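PDB 4EXJ: protein URE2 from Lodderomyces elongisporus NRRL YB-4239, which is of unknown function but belongs to the glutathione S-transferase superfamily and may act as a transferase or, like yeast Ure2, in transcription regulation. Local coordinates for residues B[22-27]-B[83-88]; B[31-34]-B[39-42]; B[167-172]-B[210-215]; B[184-187]-B[191-194]. All blocks are in the same frame, centred on the assembly; numbering follows the deposited sequence.

Contact 1. Residues B[22-27]-B[83-88]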
loop_
_atom_site.group_PDB
_atom_site.type_symbol
_atom_site.label_atom_id
_atom_site.label_comp_id
_atom_site.label_asym_id
_atom_site.label_seq_id
_atom_site.Cartn_x
_atom_site.Cartn_y
_atom_site.Cartn_z
ATOM N N LYS B 22 -2.621 -22.178 2.586
ATOM C CA LYS B 22 -2.227 -23.440 3.225
ATOM C C LYS B 22 -2.716 -23.577 4.665
ATOM O O LYS B 22 -3.161 -24.654 5.063
ATOM C CB LYS B 22 -0.722 -23.630 3.141
ATOM C CG LYS B 22 -0.246 -23.762 1.707
ATOM C CD LYS B 22 1.074 -24.508 1.615
ATOM C CE LYS B 22 1.176 -25.253 0.291
ATOM N NZ LYS B 22 2.162 -26.365 0.382
ATOM N N LEU B 23 -2.662 -22.499 5.444
ATOM C CA LEU B 23 -3.181 -22.541 6.822
ATOM C C LEU B 23 -4.661 -22.892 6.856
ATOM O O LEU B 23 -5.133 -23.516 7.808
ATOM C CB LEU B 23 -2.963 -21.210 7.554
ATOM C CG LEU B 23 -1.514 -20.853 7.906
ATOM C CD1 LEU B 23 -1.493 -19.490 8.597
ATOM C CD2 LEU B 23 -0.893 -21.910 8.802
ATOM N N LEU B 24 -5.382 -22.483 5.821
ATOM C CA LEU B 24 -6.822 -22.713 5.730
ATOM C C LEU B 24 -7.167 -24.029 5.061
ATOM O O LEU B 24 -8.339 -24.413 5.012
ATOM C CB LEU B 24 -7.473 -21.601 4.897
ATOM C CG LEU B 24 -7.631 -20.245 5.576
ATOM C CD1 LEU B 24 -8.039 -19.146 4.572
ATOM C CD2 LEU B 24 -8.629 -20.358 6.736
ATOM N N ASN B 25 -6.160 -24.700 4.519
ATOM C CA ASN B 25 -6.398 -25.800 3.586
ATOM C C ASN B 25 -7.445 -25.436 2.555
ATOM O O ASN B 25 -8.370 -26.206 2.298
ATOM C CB ASN B 25 -6.798 -27.071 4.328
ATOM C CG ASN B 25 -5.599 -27.794 4.904
ATOM O OD1 ASN B 25 -4.791 -28.359 4.167
ATOM N ND2 ASN B 25 -5.469 -27.769 6.227
ATOM N N ALA B 26 -7.295 -24.248 1.973
ATOM C CA ALA B 26 -8.239 -23.745 0.988
ATOM C C ALA B 26 -8.077 -24.481 -0.320
ATOM O O ALA B 26 -6.975 -24.927 -0.668
ATOM C CB ALA B 26 -8.052 -22.241 0.774
ATOM N N PRO B 27 -9.185 -24.618 -1.051
ATOM C CA PRO B 27 -9.191 -25.288 -2.341
ATOM C C PRO B 27 -8.554 -24.395 -3.392
ATOM O O PRO B 27 -9.220 -23.924 -4.310
ATOM C CB PRO B 27 -10.682 -25.489 -2.615
ATOM C CG PRO B 27 -11.356 -24.373 -1.884
ATOM C CD PRO B 27 -10.528 -24.166 -0.643
ATOM N N HIS B 83 -13.625 -17.301 10.442
ATOM C CA HIS B 83 -12.856 -16.103 10.797
ATOM C C HIS B 83 -11.745 -16.459 11.761
ATOM O O HIS B 83 -11.573 -15.815 12.812
ATOM C CB HIS B 83 -13.768 -15.040 11.413
ATOM C CG HIS B 83 -14.827 -14.549 10.478
ATOM N ND1 HIS B 83 -15.375 -13.289 10.569
ATOM C CD2 HIS B 83 -15.427 -15.143 9.420
ATOM C CE1 HIS B 83 -16.273 -13.131 9.611
ATOM N NE2 HIS B 83 -16.323 -14.241 8.900
ATOM N N LYS B 84 -10.984 -17.495 11.431
ATOM C CA LYS B 84 -9.843 -17.844 12.276
ATOM C C LYS B 84 -8.718 -16.797 12.191
ATOM O O LYS B 84 -8.048 -16.499 13.189
ATOM C CB LYS B 84 -9.296 -19.224 11.895
ATOM C CG LYS B 84 -8.068 -19.656 12.687
ATOM C CD LYS B 84 -7.705 -21.102 12.364
ATOM C CE LYS B 84 -6.512 -21.573 13.195
ATOM N NZ LYS B 84 -6.121 -22.959 12.843
ATOM N N PHE B 85 -8.543 -16.230 11.003
ATOM C CA PHE B 85 -7.366 -15.402 10.709
ATOM C C PHE B 85 -7.677 -13.961 10.364
ATOM O O PHE B 85 -6.798 -13.229 9.903
ATOM C CB PHE B 85 -6.548 -16.025 9.571
ATOM C CG PHE B 85 -5.988 -17.388 9.907
ATOM C CD1 PHE B 85 -5.033 -17.526 10.907
ATOM C CD2 PHE B 85 -6.420 -18.520 9.223
ATOM C CE1 PHE B 85 -4.502 -18.773 11.230
ATOM C CE2 PHE B 85 -5.909 -19.784 9.547
ATOM C CZ PHE B 85 -4.943 -19.905 10.556
ATOM N N PHE B 86 -8.911 -13.525 10.583
ATOM C CA PHE B 86 -9.211 -12.128 10.313
ATOM C C PHE B 86 -10.457 -11.711 11.029
ATOM O O PHE B 86 -11.201 -12.556 11.543
ATOM C CB PHE B 86 -9.354 -11.859 8.802
ATOM C CG PHE B 86 -10.719 -12.196 8.224
ATOM C CD1 PHE B 86 -11.182 -13.512 8.188
ATOM C CD2 PHE B 86 -11.522 -11.199 7.690
ATOM C CE1 PHE B 86 -12.423 -13.816 7.627
ATOM C CE2 PHE B 86 -12.772 -11.499 7.141
ATOM C CZ PHE B 86 -13.218 -12.810 7.115
ATOM N N TYR B 87 -10.664 -10.400 11.050
ATOM C CA TYR B 87 -11.860 -9.806 11.633
ATOM C C TYR B 87 -12.713 -9.164 10.534
ATOM O O TYR B 87 -12.206 -8.468 9.659
ATOM C CB TYR B 87 -11.452 -8.783 12.673
ATOM C CG TYR B 87 -10.757 -9.365 13.874
ATOM C CD1 TYR B 87 -11.488 -9.937 14.912
ATOM C CD2 TYR B 87 -9.363 -9.361 13.976
ATOM C CE1 TYR B 87 -10.858 -10.481 16.018
ATOM C CE2 TYR B 87 -8.727 -9.899 15.090
ATOM C CZ TYR B 87 -9.482 -10.458 16.103
ATOM O OH TYR B 87 -8.857 -10.991 17.209
ATOM N N SER B 88 -14.019 -9.408 10.568
ATOM C CA SER B 88 -14.883 -8.819 9.553
ATOM C C SER B 88 -15.466 -7.510 10.091
ATOM O O SER B 88 -15.420 -7.233 11.286
ATOM C CB SER B 88 -16.000 -9.791 9.126
ATOM O OG SER B 88 -16.995 -9.857 10.127
HETATM O O HOH W 1 -4.936 -23.509 10.554
#

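Contact 2. Residues B[31-34]-B[39-42]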
loop_
_atom_site.group_PDB
_atom_site.type_symbol
_atom_site.label_atom_id
_atom_site.label_comp_id
_atom_site.label_asym_id
_atom_site.label_seq_id
_atom_site.Cartn_x
_atom_site.Cartn_y
_atom_site.Cartn_z
ATOM N N HIS B 31 0.473 -22.468 -8.344
ATOM C CA HIS B 31 1.412 -22.519 -9.447
ATOM C C HIS B 31 2.634 -21.712 -9.072
ATOM O O HIS B 31 2.661 -20.495 -9.262
ATOM C CB HIS B 31 0.769 -21.957 -10.714
ATOM C CG HIS B 31 1.607 -22.111 -11.943
ATOM N ND1 HIS B 31 2.697 -21.311 -12.209
ATOM C CD2 HIS B 31 1.506 -22.967 -12.989
ATOM C CE1 HIS B 31 3.235 -21.670 -13.362
ATOM N NE2 HIS B 31 2.531 -22.672 -13.854
ATOM N N MET B 32 3.639 -22.387 -8.518
ATOM C CA MET B 32 4.861 -21.720 -8.065
ATOM C C MET B 32 5.869 -21.527 -9.206
ATOM O O MET B 32 6.382 -22.503 -9.769
ATOM C CB MET B 32 5.484 -22.501 -6.891
ATOM C CG MET B 32 6.766 -21.895 -6.320
ATOM S SD MET B 32 6.511 -20.326 -5.458
ATOM C CE MET B 32 5.680 -20.857 -3.967
ATOM N N PHE B 33 6.129 -20.279 -9.567
ATOM C CA PHE B 33 7.122 -19.964 -10.595
ATOM C C PHE B 33 8.521 -20.214 -10.053
ATOM O O PHE B 33 8.750 -20.088 -8.848
ATOM C CB PHE B 33 7.060 -18.481 -11.001
ATOM C CG PHE B 33 5.815 -18.089 -11.772
ATOM C CD1 PHE B 33 5.458 -18.750 -12.940
ATOM C CD2 PHE B 33 5.023 -17.031 -11.342
ATOM C CE1 PHE B 33 4.309 -18.376 -13.650
ATOM C CE2 PHE B 33 3.890 -16.652 -12.042
ATOM C CZ PHE B 33 3.534 -17.326 -13.205
ATOM N N HIS B 34 9.456 -20.545 -10.945
ATOM C CA HIS B 34 10.879 -20.432 -10.623
ATOM C C HIS B 34 11.228 -18.958 -10.442
ATOM O O HIS B 34 10.527 -18.077 -10.951
ATOM C CB HIS B 34 11.742 -21.056 -11.725
ATOM C CG HIS B 34 11.978 -22.526 -11.549
ATOM N ND1 HIS B 34 11.064 -23.481 -11.943
ATOM C CD2 HIS B 34 13.024 -23.204 -11.019
ATOM C CE1 HIS B 34 11.536 -24.682 -11.664
ATOM N NE2 HIS B 34 12.725 -24.542 -11.102
ATOM N N ASP B 39 8.359 -16.015 -17.158
ATOM C CA ASP B 39 6.939 -16.345 -17.349
ATOM C C ASP B 39 5.992 -15.176 -17.059
ATOM O O ASP B 39 4.927 -15.062 -17.670
ATOM C CB ASP B 39 6.530 -17.548 -16.492
ATOM C CG ASP B 39 7.026 -18.876 -17.055
ATOM O OD1 ASP B 39 7.833 -18.864 -18.008
ATOM O OD2 ASP B 39 6.612 -19.936 -16.536
ATOM N N ILE B 40 6.375 -14.318 -16.119
ATOM C CA ILE B 40 5.523 -13.207 -15.719
ATOM C C ILE B 40 5.584 -12.046 -16.705
ATOM O O ILE B 40 4.905 -11.041 -16.521
ATOM C CB ILE B 40 5.832 -12.710 -14.279
ATOM C CG1 ILE B 40 7.263 -12.177 -14.185
ATOM C CG2 ILE B 40 5.588 -13.829 -13.271
ATOM C CD1 ILE B 40 7.574 -11.501 -12.861
ATOM N N GLN B 41 6.393 -12.190 -17.752
ATOM C CA GLN B 41 6.425 -11.198 -18.827
ATOM C C GLN B 41 5.707 -11.720 -20.073
ATOM O O GLN B 41 5.623 -11.023 -21.087
ATOM C CB GLN B 41 7.866 -10.821 -19.185
ATOM C CG GLN B 41 8.603 -10.057 -18.104
ATOM C CD GLN B 41 10.107 -10.267 -18.179
ATOM O OE1 GLN B 41 10.674 -10.405 -19.263
ATOM N NE2 GLN B 41 10.758 -10.299 -17.022
ATOM N N GLU B 42 5.198 -12.944 -19.996
ATOM C CA GLU B 42 4.497 -13.561 -21.127
ATOM C C GLU B 42 3.093 -12.979 -21.284
ATOM O O GLU B 42 2.509 -12.466 -20.325
ATOM C CB GLU B 42 4.393 -15.071 -20.920
ATOM C CG GLU B 42 5.726 -15.790 -20.809
ATOM C CD GLU B 42 6.268 -16.206 -22.157
ATOM O OE1 GLU B 42 6.017 -15.488 -23.152
ATOM O OE2 GLU B 42 6.943 -17.256 -22.222
HETATM O O HOH W 2 8.674 -20.577 -13.831
#

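Contact 3. Residues B[167-172]-B[210-215]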
loop_
_atom_site.group_PDB
_atom_site.type_symbol
_atom_site.label_atom_id
_atom_site.label_comp_id
_atom_site.label_asym_id
_atom_site.label_seq_id
_atom_site.Cartn_x
_atom_site.Cartn_y
_atom_site.Cartn_z
ATOM N N ALA B 167 1.198 -10.989 6.899
ATOM C CA ALA B 167 1.822 -10.000 6.009
ATOM C C ALA B 167 3.196 -9.566 6.574
ATOM O O ALA B 167 4.224 -9.604 5.871
ATOM C CB ALA B 167 0.905 -8.802 5.805
ATOM N N PHE B 168 3.235 -9.144 7.817
ATOM C CA PHE B 168 4.476 -8.717 8.406
ATOM C C PHE B 168 5.539 -9.844 8.542
ATOM O O PHE B 168 6.692 -9.622 8.301
ATOM C CB PHE B 168 4.226 -8.056 9.771
ATOM C CG PHE B 168 3.800 -6.612 9.716
ATOM C CD1 PHE B 168 4.685 -5.617 9.395
ATOM C CD2 PHE B 168 2.516 -6.245 10.017
ATOM C CE1 PHE B 168 4.285 -4.308 9.397
ATOM C CE2 PHE B 168 2.137 -4.930 10.010
ATOM C CZ PHE B 168 3.020 -3.972 9.676
ATOM N N LEU B 169 5.129 -11.035 8.952
ATOM C CA LEU B 169 6.079 -12.122 9.110
ATOM C C LEU B 169 6.748 -12.557 7.804
ATOM O O LEU B 169 7.908 -12.854 7.773
ATOM C CB LEU B 169 5.467 -13.316 9.841
ATOM C CG LEU B 169 4.707 -14.347 9.064
ATOM C CD1 LEU B 169 5.614 -15.271 8.353
ATOM C CD2 LEU B 169 3.835 -15.097 9.999
ATOM N N VAL B 170 5.977 -12.601 6.742
ATOM C CA VAL B 170 6.550 -12.952 5.471
ATOM C C VAL B 170 7.587 -11.917 4.988
ATOM O O VAL B 170 8.631 -12.280 4.528
ATOM C CB VAL B 170 5.467 -13.188 4.414
ATOM C CG1 VAL B 170 6.057 -13.343 3.050
ATOM C CG2 VAL B 170 4.667 -14.388 4.766
ATOM N N GLY B 171 7.278 -10.630 5.106
ATOM C CA GLY B 171 8.282 -9.601 4.772
ATOM C C GLY B 171 9.536 -9.706 5.642
ATOM O O GLY B 171 10.679 -9.574 5.163
ATOM N N GLU B 172 9.348 -9.944 6.936
ATOM C CA GLU B 172 10.491 -9.981 7.847
ATOM C C GLU B 172 11.335 -11.244 7.623
ATOM O O GLU B 172 12.588 -11.199 7.662
ATOM C CB GLU B 172 9.988 -9.911 9.291
ATOM C CG GLU B 172 11.053 -10.076 10.372
ATOM C CD GLU B 172 12.218 -9.141 10.235
ATOM O OE1 GLU B 172 12.135 -8.133 9.485
ATOM O OE2 GLU B 172 13.225 -9.404 10.928
ATOM N N GLU B 210 7.585 -24.276 8.104
ATOM C CA GLU B 210 7.677 -25.360 7.127
ATOM C C GLU B 210 7.261 -24.891 5.739
ATOM O O GLU B 210 7.943 -25.171 4.740
ATOM C CB GLU B 210 6.797 -26.536 7.575
ATOM C CG GLU B 210 6.702 -27.676 6.586
ATOM C CD GLU B 210 5.707 -28.748 7.038
ATOM O OE1 GLU B 210 5.499 -28.895 8.263
ATOM O OE2 GLU B 210 5.133 -29.445 6.172
ATOM N N ILE B 211 6.159 -24.147 5.660
ATOM C CA ILE B 211 5.673 -23.660 4.369
ATOM C C ILE B 211 6.710 -22.757 3.695
ATOM O O ILE B 211 7.012 -22.913 2.510
ATOM C CB ILE B 211 4.347 -22.907 4.544
ATOM C CG1 ILE B 211 3.237 -23.897 4.951
ATOM C CG2 ILE B 211 3.964 -22.136 3.273
ATOM C CD1 ILE B 211 1.973 -23.216 5.456
ATOM N N LEU B 212 7.302 -21.869 4.484
ATOM C CA LEU B 212 8.247 -20.882 3.956
ATOM C C LEU B 212 9.554 -21.563 3.526
ATOM O O LEU B 212 10.196 -21.126 2.564
ATOM C CB LEU B 212 8.499 -19.788 4.992
ATOM C CG LEU B 212 7.322 -18.834 5.269
ATOM C CD1 LEU B 212 7.637 -17.865 6.403
ATOM C CD2 LEU B 212 6.899 -18.068 3.996
ATOM N N LYS B 213 9.924 -22.641 4.220
ATOM C CA LYS B 213 11.148 -23.407 3.890
ATOM C C LYS B 213 11.060 -24.178 2.574
ATOM O O LYS B 213 12.084 -24.579 2.028
ATOM C CB LYS B 213 11.493 -24.387 5.019
ATOM C CG LYS B 213 12.032 -23.726 6.280
ATOM C CD LYS B 213 13.554 -23.679 6.291
ATOM C CE LYS B 213 14.092 -23.095 7.599
ATOM N NZ LYS B 213 13.671 -23.879 8.803
ATOM N N GLU B 214 9.860 -24.386 2.047
ATOM C CA GLU B 214 9.710 -25.234 0.856
ATOM C C GLU B 214 10.496 -24.752 -0.365
ATOM O O GLU B 214 10.905 -25.556 -1.213
ATOM C CB GLU B 214 8.233 -25.391 0.494
ATOM C CG GLU B 214 7.478 -26.249 1.498
ATOM C CD GLU B 214 6.008 -26.375 1.169
ATOM O OE1 GLU B 214 5.586 -25.837 0.121
ATOM O OE2 GLU B 214 5.277 -27.009 1.964
ATOM N N HIS B 215 10.683 -23.442 -0.452
ATOM C CA HIS B 215 11.441 -22.840 -1.540
ATOM C C HIS B 215 12.389 -21.794 -0.974
ATOM O O HIS B 215 12.387 -20.633 -1.381
ATOM C CB HIS B 215 10.497 -22.240 -2.571
ATOM C CG HIS B 215 9.638 -23.256 -3.254
ATOM N ND1 HIS B 215 10.087 -24.023 -4.309
ATOM C CD2 HIS B 215 8.359 -23.637 -3.030
ATOM C CE1 HIS B 215 9.120 -24.832 -4.704
ATOM N NE2 HIS B 215 8.058 -24.612 -3.952
#

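Contact 4. Residues B[184-187]-B[191-194]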
loop_
_atom_site.group_PDB
_atom_site.type_symbol
_atom_site.label_atom_id
_atom_site.label_comp_id
_atom_site.label_asym_id
_atom_site.label_seq_id
_atom_site.Cartn_x
_atom_site.Cartn_y
_atom_site.Cartn_z
ATOM N N ILE B 184 22.801 -3.539 4.405
ATOM C CA ILE B 184 21.577 -2.948 4.963
ATOM C C ILE B 184 20.919 -3.858 5.997
ATOM O O ILE B 184 19.747 -3.729 6.296
ATOM C CB ILE B 184 20.593 -2.540 3.861
ATOM C CG1 ILE B 184 20.339 -3.718 2.923
ATOM C CG2 ILE B 184 21.166 -1.328 3.083
ATOM C CD1 ILE B 184 19.307 -3.436 1.837
ATOM N N TRP B 185 21.702 -4.767 6.562
ATOM C CA TRP B 185 21.230 -5.643 7.623
ATOM C C TRP B 185 21.087 -4.889 8.935
ATOM O O TRP B 185 21.930 -4.055 9.293
ATOM C CB TRP B 185 22.215 -6.806 7.799
ATOM C CG TRP B 185 21.950 -7.659 8.977
ATOM C CD1 TRP B 185 22.778 -7.847 10.065
ATOM C CD2 TRP B 185 20.791 -8.470 9.214
ATOM N NE1 TRP B 185 22.184 -8.712 10.957
ATOM C CE2 TRP B 185 20.971 -9.110 10.459
ATOM C CE3 TRP B 185 19.611 -8.716 8.493
ATOM C CZ2 TRP B 185 20.020 -9.972 10.999
ATOM C CZ3 TRP B 185 18.669 -9.572 9.038
ATOM C CH2 TRP B 185 18.878 -10.188 10.270
ATOM N N ILE B 186 20.002 -5.199 9.641
ATOM C CA ILE B 186 19.800 -4.729 10.999
ATOM C C ILE B 186 19.455 -5.941 11.834
ATOM O O ILE B 186 18.541 -6.698 11.507
ATOM C CB ILE B 186 18.622 -3.752 11.087
ATOM C CG1 ILE B 186 18.913 -2.466 10.327
ATOM C CG2 ILE B 186 18.293 -3.435 12.573
ATOM C CD1 ILE B 186 17.675 -1.633 10.138
ATOM N N ASP B 187 20.168 -6.132 12.940
ATOM C CA ASP B 187 19.820 -7.187 13.870
ATOM C C ASP B 187 18.790 -6.651 14.864
ATOM O O ASP B 187 19.054 -5.645 15.539
ATOM C CB ASP B 187 21.074 -7.664 14.617
ATOM C CG ASP B 187 20.864 -8.995 15.307
ATOM O OD1 ASP B 187 19.925 -9.104 16.115
ATOM O OD2 ASP B 187 21.628 -9.944 15.028
ATOM N N ASN B 191 17.987 -3.757 19.332
ATOM C CA ASN B 191 17.244 -2.497 19.453
ATOM C C ASN B 191 15.726 -2.594 19.329
ATOM O O ASN B 191 15.030 -1.649 19.652
ATOM C CB ASN B 191 17.775 -1.445 18.473
ATOM C CG ASN B 191 19.162 -0.962 18.834
ATOM O OD1 ASN B 191 20.138 -1.267 18.143
ATOM N ND2 ASN B 191 19.264 -0.227 19.935
ATOM N N PHE B 192 15.220 -3.734 18.870
ATOM C CA PHE B 192 13.780 -3.887 18.653
ATOM C C PHE B 192 13.276 -5.204 19.244
ATOM O O PHE B 192 12.829 -6.123 18.531
ATOM C CB PHE B 192 13.445 -3.761 17.149
ATOM C CG PHE B 192 13.953 -2.493 16.515
ATOM C CD1 PHE B 192 13.285 -1.277 16.718
ATOM C CD2 PHE B 192 15.092 -2.494 15.702
ATOM C CE1 PHE B 192 13.732 -0.120 16.146
ATOM C CE2 PHE B 192 15.540 -1.307 15.110
ATOM C CZ PHE B 192 14.859 -0.115 15.348
ATOM N N PRO B 193 13.350 -5.327 20.574
ATOM C CA PRO B 193 13.040 -6.598 21.232
ATOM C C PRO B 193 11.591 -7.051 21.091
ATOM O O PRO B 193 11.340 -8.246 21.010
ATOM C CB PRO B 193 13.381 -6.325 22.715
ATOM C CG PRO B 193 13.431 -4.835 22.833
ATOM C CD PRO B 193 13.935 -4.348 21.509
ATOM N N ASN B 194 10.649 -6.114 21.050
ATOM C CA ASN B 194 9.260 -6.488 20.834
ATOM C C ASN B 194 9.067 -7.123 19.454
ATOM O O ASN B 194 8.320 -8.097 19.322
ATOM C CB ASN B 194 8.319 -5.293 20.941
ATOM C CG ASN B 194 8.291 -4.674 22.327
ATOM O OD1 ASN B 194 8.713 -5.281 23.307
ATOM N ND2 ASN B 194 7.773 -3.453 22.408
#

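Contact 1. Residues B[22-27]-B[83-88]
Leu23 and Leu24 press against the ring of Phe85, and this apolar patch is the tight part of the contact. Leu23 meets it at about a right angle. Its CB lies 3.8 Å from Phe85 CZ, and its CD1 continues along the same end of the ring, 4.0 Å from Phe85 CZ. Leu24 approaches differently: its CD2 sits at the ring edge, close to the plane, 3.8 Å from Phe85 CD2. One face of the Phe85 ring is covered from within its own segment, by Lys84 CG 3.7 Å above the plane and over the centre. In the fold, the two leucines lie where helix 15-23 of the thioredoxin-like N-terminal domain runs out. Phe85 belongs to the linker between helix 68-79 and the first long helix of the C-terminal domain, 93-120. Asp80 holds the backbone N of both Lys84 and Phe85. Asn25, with positive phi, is part of a Schellman motif, and its N bonds Lys22 O at 3.0 Å. The polar side is looser and hydrated. Here a single water bridges the segments: it donates to Leu23 O at 2.8 Å and accepts from Lys84 NZ at 2.6 Å. The Lys84 chain reaches it fully extended. Its ammonium also forms a salt bridge with Glu206, while the same water lies in the plane of the Phe85 ring, at its edge.

Contact 2. Residues B[31-34]-B[39-42]
Phe33 turns its ring toward Asp39 and Ile40 with CG opposite its own carbonyl carbon (chi1 -69°). In Ile40 the longer branch, CG1, lies between the backbone N and the carbonyl carbon (chi1 62°). This leaves the methyl CG2 on the side of its backbone N, where it meets the ring. Ile40 CG2 is 3.5 Å from Phe33 CE2, the closest approach across the contact. On the same side of the ring plane, but near its other edge, Asp39 CB lies 3.7 Å from Phe33 CE1. Both approaches are oblique. The Asp39 carboxylate stands nearly perpendicular to the ring, with the planes 85° apart, and OD2 comes within 4.0 Å of Phe33 CE1. A water adds a polar link. It accepts from His34 N at 3.0 Å, but its bond to Asp39 OD2 is weak. Within the second segment, Glu42 N bonds Asp39 O at 3.2 Å and closes the short 3-10 turn. Thr37 OG1 holds the backbone N of Asp39. Val54 touches both Phe33 and Ile40, while Trp44 and Tyr7 also pack on Phe33, which is buried. Glu42 then takes the N-cap position of helix 43-48. The contact thus folds the loop after strand 28-32 back on itself, at the exit of the beta-alpha-beta crossover of the thioredoxin-like GST N-terminal domain.

Contact 3. Residues B[167-172]-B[210-215]
Leu169 and Leu212 meet with no ring between them; the flat groups of the two segments lie elsewhere. The Phe168 ring stacks with Phe156, and Tyr105, Gln106, Met146 and Trp198 also touch Phe168. His215 is at the exposed end of the other segment. The contact joins helix 163-179, in the largely helical GST C-terminal domain, to the short helix 208-213 that follows this domain's last long helix, 193-203. It is buried and entirely apolar. Leu212 CB points at the helix opposite, with CG set away from the carbonyl carbon (chi1 -70°), and its two methyls reach different partners. Leu169 has a less common helical conformation, with CG between the backbone N and the carbonyl carbon (chi1 86°). Its CB does not point at the other helix, but this turn brings CD1 to within 3.8 Å of Leu212 CD1. Ala202 covers another part of Leu169, and Ile203 packs on Leu212. The first helix of the N-terminal domain, 15-23, completes the surroundings: Val19 touches Leu212, while Arg15 and Lys16 touch Val170. His215 O also accepts a hydrogen bond from Arg15. The contact therefore lies where the two domains come together. About one turn past Leu169, the buried Glu172 has its charge met by salt bridges from OE2 to Arg175 and Arg176. Its backbone N bonds Phe168 O at 3.0 Å. Beside the leucine pair the fit is slacker, with Val170 CG2 4.4 Å from Leu212 CD2.

Contact 4. Residues B[184-187]-B[191-194]
The carboxylate of Asp187, the residue whose backbone lies nearest Asn191, is held by more than one group. Asp187 OD2 forms a salt bridge with Lys189, and the same side chain caps a backbone N just beyond the segment. This is an N-cap at the start of the short helix 188-191. The helix makes about one turn, which sets Asn191 one turn on from Asp187. Asp187 O and Asn191 N end 4.4 Å apart, without a hydrogen bond. The apolar part is light. Ile186 CG2 comes to the edge of the Phe192 ring, near its plane, 4.3 Å from Phe192 CE2. One face of that ring has Asn191 CB 3.9 Å above it, offset toward the rim. In the other segment, Asp187 N lies 3.8 Å above the Trp185 ring plane, also toward the rim. The contact is at the surface of the GST C-terminal domain. Phe192 is the N-cap residue of helix 193-203. Glu140 of helix 129-149 touches both Ile186 and Phe192, and Arg175 of helix 163-179 bonds Ile186 O. The turn thus packs across these two helices just before helix 193-203 begins.

Contact 2 is nested inside the loop closed by contact 1, and contact 4 inside that closed by contact 3. The first pair precedes the second along the chain. Segment 22-27 of contact 1 and all of contact 2 belong to the N-terminal domain, as helix 15-23 leads into strand 28-32; the contact centres are about 25 Å apart. Contact 3, nearest the middle of the chain, touches both: Lys22 CB packs on Ile211 CD1 at 3.6 Å, and Met32 CG on His215 NE2 at 3.8 Å. Contact 4 lies about 18 Å from contact 3 and about 33 Å from contact 2 between centres, the latter across the chain's centre. Segment 210-215 thus ties the two GST domains.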